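PDB 3W5M: alpha-L-rhamnosidase, which releases L-rhamnose from the non-reducing ends of alpha-L-rhamnosides, among them citrus flavonoids and the arabinogalactan-protein gum arabic. Local coordinates for residues E991-A996 against C1016-V1021; I945-G950 against G976-T981; T954-T959 against T969-R974. All blocks are in the same frame, centred on the assembly; numbering follows the deposited sequence.

Interaction 1 of 3, residues E991-A996 against C1016-V1021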
loop_
_atom_site.group_PDB
_atom_site.type_symbol
_atom_site.label_atom_id
_atom_site.label_comp_id
_atom_site.label_asym_id
_atom_site.label_seq_id
_atom_site.Cartn_x
_atom_site.Cartn_y
_atom_site.Cartn_z
ATOM N N GLU A 991 21.550 -25.871 -12.478
ATOM C CA GLU A 991 21.350 -26.712 -13.643
ATOM C C GLU A 991 21.236 -25.788 -14.843
ATOM O O GLU A 991 20.359 -24.941 -14.887
ATOM C CB GLU A 991 20.087 -27.513 -13.472
ATOM C CG GLU A 991 19.754 -28.407 -14.643
ATOM C CD GLU A 991 18.417 -29.082 -14.442
ATOM O OE1 GLU A 991 17.375 -28.426 -14.702
ATOM O OE2 GLU A 991 18.414 -30.256 -14.010
ATOM N N VAL A 992 22.139 -25.942 -15.804
ATOM C CA VAL A 992 22.246 -25.020 -16.919
ATOM C C VAL A 992 21.829 -25.750 -18.192
ATOM O O VAL A 992 22.249 -26.883 -18.421
ATOM C CB VAL A 992 23.671 -24.466 -17.039
ATOM C CG1 VAL A 992 23.783 -23.462 -18.180
ATOM C CG2 VAL A 992 24.087 -23.806 -15.727
ATOM N N TRP A 993 20.969 -25.105 -18.979
ATOM C CA TRP A 993 20.502 -25.638 -20.263
ATOM C C TRP A 993 21.002 -24.740 -21.374
ATOM O O TRP A 993 20.690 -23.545 -21.389
ATOM C CB TRP A 993 18.990 -25.656 -20.313
ATOM C CG TRP A 993 18.352 -26.474 -19.279
ATOM C CD1 TRP A 993 18.446 -26.312 -17.922
ATOM C CD2 TRP A 993 17.479 -27.592 -19.493
ATOM N NE1 TRP A 993 17.687 -27.264 -17.277
ATOM C CE2 TRP A 993 17.085 -28.065 -18.214
ATOM C CE3 TRP A 993 16.997 -28.244 -20.638
ATOM C CZ2 TRP A 993 16.228 -29.158 -18.048
ATOM C CZ3 TRP A 993 16.149 -29.335 -20.473
ATOM C CH2 TRP A 993 15.772 -29.780 -19.181
ATOM N N ILE A 994 21.779 -25.301 -22.300
ATOM C CA ILE A 994 22.343 -24.516 -23.395
ATOM C C ILE A 994 21.826 -25.054 -24.721
ATOM O O ILE A 994 22.205 -26.163 -25.097
ATOM C CB ILE A 994 23.888 -24.596 -23.422
ATOM C CG1 ILE A 994 24.484 -24.336 -22.040
ATOM C CG2 ILE A 994 24.465 -23.638 -24.463
ATOM C CD1 ILE A 994 24.467 -22.878 -21.635
ATOM N N PRO A 995 20.957 -24.288 -25.431
ATOM C CA PRO A 995 20.480 -24.749 -26.742
ATOM C C PRO A 995 21.651 -25.048 -27.674
ATOM O O PRO A 995 22.586 -24.234 -27.798
ATOM C CB PRO A 995 19.627 -23.573 -27.264
ATOM C CG PRO A 995 19.896 -22.424 -26.341
ATOM C CD PRO A 995 20.292 -23.036 -25.025
ATOM N N ALA A 996 21.615 -26.232 -28.281
ATOM C CA ALA A 996 22.691 -26.675 -29.163
ATOM C C ALA A 996 22.183 -27.627 -30.235
ATOM O O ALA A 996 21.487 -28.601 -29.922
ATOM C CB ALA A 996 23.809 -27.331 -28.357
ATOM N N CYS A 1016 18.919 -28.958 -26.076
ATOM C CA CYS A 1016 20.015 -28.394 -25.292
ATOM C C CYS A 1016 20.852 -29.417 -24.525
ATOM O O CYS A 1016 20.374 -30.487 -24.136
ATOM C CB CYS A 1016 19.555 -27.259 -24.350
ATOM S SG CYS A 1016 17.789 -26.959 -24.140
ATOM N N ALA A 1017 22.119 -29.068 -24.343
ATOM C CA ALA A 1017 22.984 -29.728 -23.383
ATOM C C ALA A 1017 22.568 -29.259 -21.986
ATOM O O ALA A 1017 22.354 -28.061 -21.767
ATOM C CB ALA A 1017 24.437 -29.367 -23.656
ATOM N N VAL A 1018 22.424 -30.209 -21.063
ATOM C CA VAL A 1018 22.092 -29.914 -19.676
ATOM C C VAL A 1018 23.340 -30.138 -18.842
ATOM O O VAL A 1018 23.912 -31.235 -18.852
ATOM C CB VAL A 1018 20.985 -30.856 -19.153
ATOM C CG1 VAL A 1018 20.634 -30.538 -17.703
ATOM C CG2 VAL A 1018 19.757 -30.804 -20.053
ATOM N N PHE A 1019 23.755 -29.107 -18.108
ATOM C CA PHE A 1019 24.927 -29.190 -17.254
ATOM C C PHE A 1019 24.540 -29.089 -15.783
ATOM O O PHE A 1019 23.530 -28.461 -15.434
ATOM C CB PHE A 1019 25.910 -28.079 -17.610
ATOM C CG PHE A 1019 26.472 -28.188 -18.990
ATOM C CD1 PHE A 1019 27.545 -29.033 -19.254
ATOM C CD2 PHE A 1019 25.935 -27.445 -20.037
ATOM C CE1 PHE A 1019 28.072 -29.137 -20.534
ATOM C CE2 PHE A 1019 26.464 -27.538 -21.324
ATOM C CZ PHE A 1019 27.537 -28.383 -21.573
ATOM N N GLU A 1020 25.323 -29.729 -14.919
ATOM C CA GLU A 1020 25.208 -29.499 -13.478
ATOM C C GLU A 1020 26.474 -28.816 -13.070
ATOM O O GLU A 1020 27.548 -29.248 -13.455
ATOM C CB GLU A 1020 25.055 -30.811 -12.715
ATOM C CG GLU A 1020 23.762 -31.527 -13.061
ATOM C CD GLU A 1020 23.432 -32.672 -12.120
ATOM O OE1 GLU A 1020 24.361 -33.426 -11.740
ATOM O OE2 GLU A 1020 22.234 -32.813 -11.773
ATOM N N VAL A 1021 26.357 -27.742 -12.309
ATOM C CA VAL A 1021 27.518 -26.938 -11.956
ATOM C C VAL A 1021 27.382 -26.437 -10.503
ATOM O O VAL A 1021 26.276 -26.267 -10.001
ATOM C CB VAL A 1021 27.725 -25.809 -13.008
ATOM C CG1 VAL A 1021 26.730 -24.680 -12.838
ATOM C CG2 VAL A 1021 29.158 -25.270 -13.010
#
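Strands 991-995 and 1016-1021 pair antiparallel in the smaller sheet of the C-terminal beta-sandwich, where strand 942-945 flanks the first and strand 1008-1013 the second. Two hydrogen-bonded pairs, Val992 with Phe1019 and Ile994 with Ala1017, carry the ladder. The bond from Phe1019 N to Val992 O is short and straight (2.7 Å, 171° at the hydrogen), whereas that from Ala1017 N to Ile994 O is bent to 138°. At Pro995, where the strand ends, the pairing is tight: Cys1016 CB lies only 3.0 Å from Ile994 O, a strained approach.

Side chains divide between the two faces. Val992, Ile994 and Phe1019 turn inward, onto strands 977-984 and 1024-1030 of the opposing sheet. Ile994 CG1 meets the edge of the Phe1019 ring near its plane, 3.8 Å from CE2, while Val992 CG2 touches Val1021 CG1. The other face carries Glu991, Trp993 and Val1018. Val1018 CG2, placed anti to its carbonyl carbon, lies over one face of the Trp993 indole in a CH-pi contact, 3.9 Å from the centroid of the six-membered ring. Arg946 adds a cation-pi contact to the same indole. The sulfur of Cys1016 instead sits at the ring edge, in plane with it. Glu991, its chain extended, stands out from the strand on this face, with CG against Val1018 CG1, and its carboxylate also has a long, weak ion pair with Arg1011. A bond within its own strand helps fix the rotation of the indole: Trp993 NE1 donates to Glu991 OE1 at 2.8 Å, nearly in the ring plane but from above the carboxylate plane.

Interaction 2 of 3, residues I945-G950 against G976-T981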
loop_
_atom_site.group_PDB
_atom_site.type_symbol
_atom_site.label_atom_id
_atom_site.label_comp_id
_atom_site.label_asym_id
_atom_site.label_seq_id
_atom_site.Cartn_x
_atom_site.Cartn_y
_atom_site.Cartn_z
ATOM N N ILE A 945 18.956 -22.488 -14.698
ATOM C CA ILE A 945 19.351 -21.498 -15.686
ATOM C C ILE A 945 19.018 -22.021 -17.075
ATOM O O ILE A 945 19.792 -22.782 -17.688
ATOM C CB ILE A 945 20.831 -21.111 -15.529
ATOM C CG1 ILE A 945 21.032 -20.540 -14.110
ATOM C CG2 ILE A 945 21.262 -20.160 -16.625
ATOM C CD1 ILE A 945 22.447 -20.156 -13.747
ATOM N N ARG A 946 17.861 -21.592 -17.564
ATOM C CA ARG A 946 17.304 -22.099 -18.813
ATOM C C ARG A 946 16.770 -20.932 -19.676
ATOM O O ARG A 946 15.554 -20.764 -19.804
ATOM C CB ARG A 946 16.227 -23.142 -18.507
ATOM C CG ARG A 946 15.718 -23.861 -19.743
ATOM C CD ARG A 946 14.763 -24.994 -19.429
ATOM N NE ARG A 946 14.517 -25.729 -20.665
ATOM C CZ ARG A 946 13.782 -26.829 -20.780
ATOM N NH1 ARG A 946 13.179 -27.361 -19.722
ATOM N NH2 ARG A 946 13.652 -27.392 -21.978
ATOM N N PRO A 947 17.689 -20.104 -20.221
ATOM C CA PRO A 947 17.278 -19.055 -21.152
ATOM C C PRO A 947 16.739 -19.704 -22.425
ATOM O O PRO A 947 17.351 -20.650 -22.946
ATOM C CB PRO A 947 18.580 -18.302 -21.442
ATOM C CG PRO A 947 19.683 -19.251 -21.086
ATOM C CD PRO A 947 19.139 -20.043 -19.943
ATOM N N ARG A 948 15.592 -19.223 -22.897
ATOM C CA ARG A 948 15.026 -19.714 -24.131
ATOM C C ARG A 948 14.905 -18.577 -25.135
ATOM O O ARG A 948 13.856 -17.934 -25.191
ATOM C CB ARG A 948 13.655 -20.331 -23.869
ATOM C CG ARG A 948 13.642 -21.455 -22.849
ATOM C CD ARG A 948 12.252 -21.581 -22.290
ATOM N NE ARG A 948 11.997 -22.820 -21.552
ATOM C CZ ARG A 948 11.603 -23.958 -22.116
ATOM N NH1 ARG A 948 11.460 -24.034 -23.430
ATOM N NH2 ARG A 948 11.351 -25.019 -21.368
ATOM N N PRO A 949 15.959 -18.337 -25.942
ATOM C CA PRO A 949 15.904 -17.306 -26.982
ATOM C C PRO A 949 14.724 -17.553 -27.912
ATOM O O PRO A 949 14.256 -18.693 -28.038
ATOM C CB PRO A 949 17.227 -17.485 -27.734
ATOM C CG PRO A 949 18.117 -18.216 -26.785
ATOM C CD PRO A 949 17.193 -19.135 -26.051
ATOM N N GLY A 950 14.226 -16.482 -28.526
ATOM C CA GLY A 950 12.958 -16.524 -29.247
ATOM C C GLY A 950 12.530 -15.099 -29.530
ATOM O O GLY A 950 13.220 -14.142 -29.121
ATOM N N GLY A 976 25.444 -17.187 -35.651
ATOM C CA GLY A 976 25.306 -18.633 -35.470
ATOM C C GLY A 976 25.628 -19.097 -34.057
ATOM O O GLY A 976 25.079 -20.108 -33.581
ATOM N N GLY A 977 26.507 -18.344 -33.385
ATOM C CA GLY A 977 27.027 -18.691 -32.056
ATOM C C GLY A 977 26.194 -18.222 -30.868
ATOM O O GLY A 977 25.452 -17.233 -30.959
ATOM N N PHE A 978 26.333 -18.948 -29.757
ATOM C CA PHE A 978 25.679 -18.661 -28.479
ATOM C C PHE A 978 26.748 -18.619 -27.379
ATOM O O PHE A 978 27.578 -19.527 -27.274
ATOM C CB PHE A 978 24.642 -19.754 -28.201
ATOM C CG PHE A 978 23.793 -19.517 -26.980
ATOM C CD1 PHE A 978 22.632 -18.741 -27.054
ATOM C CD2 PHE A 978 24.119 -20.111 -25.758
ATOM C CE1 PHE A 978 21.829 -18.546 -25.928
ATOM C CE2 PHE A 978 23.323 -19.913 -24.627
ATOM C CZ PHE A 978 22.180 -19.127 -24.712
ATOM N N VAL A 979 26.760 -17.554 -26.582
ATOM C CA VAL A 979 27.583 -17.525 -25.385
ATOM C C VAL A 979 26.692 -17.189 -24.171
ATOM O O VAL A 979 25.896 -16.245 -24.217
ATOM C CB VAL A 979 28.798 -16.568 -25.544
ATOM C CG1 VAL A 979 28.369 -15.175 -25.992
ATOM C CG2 VAL A 979 29.643 -16.492 -24.275
ATOM N N LEU A 980 26.795 -17.996 -23.117
ATOM C CA LEU A 980 26.157 -17.687 -21.838
ATOM C C LEU A 980 27.220 -17.616 -20.748
ATOM O O LEU A 980 28.068 -18.511 -20.640
ATOM C CB LEU A 980 25.099 -18.738 -21.486
ATOM C CG LEU A 980 24.502 -18.782 -20.063
ATOM C CD1 LEU A 980 23.645 -17.563 -19.746
ATOM C CD2 LEU A 980 23.653 -20.027 -19.958
ATOM N N THR A 981 27.206 -16.542 -19.958
ATOM C CA THR A 981 28.004 -16.517 -18.735
ATOM C C THR A 981 27.017 -16.450 -17.567
ATOM O O THR A 981 25.877 -15.995 -17.724
ATOM C CB THR A 981 28.977 -15.321 -18.661
ATOM O OG1 THR A 981 28.257 -14.105 -18.882
ATOM C CG2 THR A 981 30.106 -15.434 -19.702
#
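Pro949 and Pro947 rest against Phe978, and Ile945 and Pro947 against Leu980, where the chain leaving strand 942-945 passes over the inner face of strand 977-984 in the C-terminal beta-sandwich. The backbones stay well apart, with 9.0 Å between Pro947 CA and Leu980 CA, and every contact between the two segments is apolar.

The aromatic part belongs to Phe978. With CG anti to the backbone N (chi1 -174°), the ring reaches out from its strand to two prolines. Pro949 CG comes within 3.8 Å of Phe978 CE1, the two side chains crossing at about a right angle. Pro947 CG approaches the Phe978 ring at its edge, near the ring plane, 4.4 Å from CZ.

The aliphatic part converges on one methyl. Leu980 CD2 receives Ile945 CG2 at 4.1 Å and Pro947 CG at 4.2 Å, so Pro947 touches both strand residues. Trp971 borders Pro947 and Pro949, while Val992 and Ile994 border Leu980, continuing the apolar layer into both sheets.

Alternation sorts the loop's polar side chains to its other side: Arg946 and Arg948 point away from the strand, and Arg946 forms a salt bridge with Asp1014. The face turned to the sheet is thus built of one isoleucine and two proline rings. The contact therefore probably rests on shape and the exclusion of water, and the rigid proline rings are likely to limit how the loop can bend over Phe978 and Leu980.

Interaction 3 of 3, residues T954-T959 against T969-R974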
loop_
_atom_site.group_PDB
_atom_site.type_symbol
_atom_site.label_atom_id
_atom_site.label_comp_id
_atom_site.label_asym_id
_atom_site.label_seq_id
_atom_site.Cartn_x
_atom_site.Cartn_y
_atom_site.Cartn_z
ATOM N N THR A 954 17.756 -11.366 -28.756
ATOM C CA THR A 954 18.997 -12.051 -29.108
ATOM C C THR A 954 20.065 -11.834 -28.045
ATOM O O THR A 954 21.228 -12.234 -28.198
ATOM C CB THR A 954 19.517 -11.585 -30.480
ATOM O OG1 THR A 954 19.775 -10.170 -30.448
ATOM C CG2 THR A 954 18.500 -11.925 -31.581
ATOM N N SER A 955 19.661 -11.210 -26.942
ATOM C CA SER A 955 20.623 -10.639 -26.031
ATOM C C SER A 955 19.865 -10.336 -24.752
ATOM O O SER A 955 18.815 -9.716 -24.814
ATOM C CB SER A 955 21.116 -9.328 -26.645
ATOM O OG SER A 955 22.374 -8.958 -26.129
ATOM N N ALA A 956 20.372 -10.806 -23.611
ATOM C CA ALA A 956 19.785 -10.482 -22.300
ATOM C C ALA A 956 20.816 -10.555 -21.188
ATOM O O ALA A 956 21.784 -11.329 -21.251
ATOM C CB ALA A 956 18.596 -11.386 -21.976
ATOM N N ARG A 957 20.615 -9.746 -20.155
ATOM C CA ARG A 957 21.479 -9.776 -18.991
ATOM C C ARG A 957 20.605 -9.491 -17.767
ATOM O O ARG A 957 19.674 -8.699 -17.843
ATOM C CB ARG A 957 22.625 -8.771 -19.142
ATOM C CG ARG A 957 22.510 -7.517 -18.310
ATOM C CD ARG A 957 23.320 -6.368 -18.893
ATOM N NE ARG A 957 23.644 -5.356 -17.882
ATOM C CZ ARG A 957 22.763 -4.749 -17.077
ATOM N NH1 ARG A 957 21.467 -5.042 -17.119
ATOM N NH2 ARG A 957 23.192 -3.847 -16.202
ATOM N N ALA A 958 20.880 -10.182 -16.664
ATOM C CA ALA A 958 20.071 -10.044 -15.447
ATOM C C ALA A 958 20.920 -10.295 -14.210
ATOM O O ALA A 958 21.902 -11.050 -14.255
ATOM C CB ALA A 958 18.909 -11.021 -15.471
ATOM N N THR A 959 20.548 -9.665 -13.097
ATOM C CA THR A 959 21.101 -10.041 -11.797
ATOM C C THR A 959 19.955 -10.082 -10.783
ATOM O O THR A 959 19.203 -9.101 -10.646
ATOM C CB THR A 959 22.170 -9.043 -11.318
ATOM O OG1 THR A 959 23.244 -8.981 -12.270
ATOM C CG2 THR A 959 22.733 -9.465 -9.942
ATOM N N THR A 969 23.056 -13.689 -14.946
ATOM C CA THR A 969 23.114 -14.305 -16.273
ATOM C C THR A 969 23.389 -13.239 -17.330
ATOM O O THR A 969 23.044 -12.073 -17.156
ATOM C CB THR A 969 21.821 -15.048 -16.684
ATOM O OG1 THR A 969 20.710 -14.133 -16.697
ATOM C CG2 THR A 969 21.522 -16.220 -15.765
ATOM N N ARG A 970 24.052 -13.650 -18.412
ATOM C CA ARG A 970 24.262 -12.800 -19.566
ATOM C C ARG A 970 24.435 -13.727 -20.753
ATOM O O ARG A 970 25.355 -14.549 -20.762
ATOM C CB ARG A 970 25.500 -11.943 -19.401
ATOM C CG ARG A 970 25.712 -11.014 -20.585
ATOM C CD ARG A 970 26.753 -9.961 -20.271
ATOM N NE ARG A 970 27.388 -9.463 -21.486
ATOM C CZ ARG A 970 28.613 -8.937 -21.535
ATOM N NH1 ARG A 970 29.356 -8.839 -20.434
ATOM N NH2 ARG A 970 29.104 -8.517 -22.693
ATOM N N TRP A 971 23.549 -13.612 -21.730
ATOM C CA TRP A 971 23.659 -14.430 -22.930
ATOM C C TRP A 971 23.479 -13.615 -24.202
ATOM O O TRP A 971 22.827 -12.561 -24.201
ATOM C CB TRP A 971 22.704 -15.628 -22.896
ATOM C CG TRP A 971 21.233 -15.323 -22.844
ATOM C CD1 TRP A 971 20.450 -15.264 -21.723
ATOM C CD2 TRP A 971 20.357 -15.093 -23.954
ATOM N NE1 TRP A 971 19.146 -14.993 -22.064
ATOM C CE2 TRP A 971 19.059 -14.891 -23.429
ATOM C CE3 TRP A 971 20.540 -15.035 -25.348
ATOM C CZ2 TRP A 971 17.949 -14.620 -24.245
ATOM C CZ3 TRP A 971 19.426 -14.770 -26.160
ATOM C CH2 TRP A 971 18.156 -14.561 -25.599
ATOM N N GLN A 972 24.073 -14.118 -25.287
ATOM C CA GLN A 972 24.056 -13.443 -26.582
ATOM C C GLN A 972 24.035 -14.486 -27.689
ATOM O O GLN A 972 24.814 -15.447 -27.645
ATOM C CB GLN A 972 25.289 -12.566 -26.720
ATOM C CG GLN A 972 25.358 -11.754 -28.003
ATOM C CD GLN A 972 26.486 -10.732 -27.975
ATOM O OE1 GLN A 972 27.320 -10.727 -27.062
ATOM N NE2 GLN A 972 26.520 -9.862 -28.975
ATOM N N GLN A 973 23.117 -14.313 -28.638
ATOM C CA GLN A 973 23.148 -15.016 -29.932
ATOM C C GLN A 973 23.757 -14.109 -30.995
ATOM O O GLN A 973 23.227 -13.016 -31.258
ATOM C CB GLN A 973 21.751 -15.366 -30.394
ATOM C CG GLN A 973 21.131 -16.547 -29.698
ATOM C CD GLN A 973 19.851 -16.979 -30.374
ATOM O OE1 GLN A 973 19.019 -16.149 -30.748
ATOM N NE2 GLN A 973 19.683 -18.278 -30.535
ATOM N N ARG A 974 24.860 -14.546 -31.606
ATOM C CA ARG A 974 25.424 -13.820 -32.735
ATOM C C ARG A 974 26.150 -14.724 -33.713
ATOM O O ARG A 974 26.713 -15.751 -33.327
ATOM C CB ARG A 974 26.315 -12.674 -32.278
ATOM C CG ARG A 974 26.059 -11.399 -33.066
ATOM C CD ARG A 974 26.600 -10.172 -32.345
ATOM N NE ARG A 974 27.916 -10.436 -31.760
ATOM C CZ ARG A 974 29.062 -10.441 -32.441
ATOM N NH1 ARG A 974 29.077 -10.186 -33.747
ATOM N NH2 ARG A 974 30.202 -10.707 -31.812
#
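Ala956 and Trp971 face each other as a hydrogen-bonded pair in the antiparallel hairpin of strands 955-962 and 965-974. Backbone bonds form the first group. Ala956 and Trp971 exchange two, Trp971 N to Ala956 O at 2.9 Å being the shorter; Ala958 and Thr969 exchange two more. Gln973 N to Thr954 O, at 2.8 Å, extends the pairing one residue ahead of strand 955-962.

The second group is packing over the indole. Trp971 CG stands between the backbone N and the carbonyl carbon (chi1 62°), which lays the ring back beneath the neighbouring strand. Ala956 CB sits over one face of the Trp971 ring, offset toward the rim and 3.6 Å from Trp971 NE1. Trp971 CZ3 reaches Thr954 C at 3.5 Å. Replacing Trp971 with an alanine would probably open a gap below Ala956 and deprive the carbonyl of Ile930, which accepts the NE1 proton, of that donor.

Polar side chains complete the account. Thr969 OG1, beside Ala958 CB at 3.8 Å, hydrogen-bonds to Ala931 O. On the opposite face Arg957 CB touches Arg970 CG at 4.1 Å; the Arg957 guanidinium then leads away to a salt bridge with Glu603.

With Ala956, Ala958, Thr969 and Trp971 on one face and Arg957, Arg970, Ser955 and Gln972 on the other, this is an amphipathic beta-hairpin of a beta-sandwich sheet, here in the C-terminal domain of a family 78 glycosidase.

From the N-terminal side, the loop 945-950 comes first and closes interaction 2 only when the chain reaches 976-981. Within that span lies the whole of interaction 3, the hairpin of 954-959 with 969-974, so the chain completes a hairpin before strand 977-984 comes back to meet 945-950. Interaction 1 follows in series, opening at 991 and closing at 1016-1021. Backbone bonds from Arg970 and Gln972 to strand 977-984 join interactions 2 and 3 in one sheet. Ile945 bonds through its backbone to Glu991 and Trp993, joining interaction 2 to the other sheet. Interactions 1 and 3 do not touch, and interaction 2 bridges the sandwich between them.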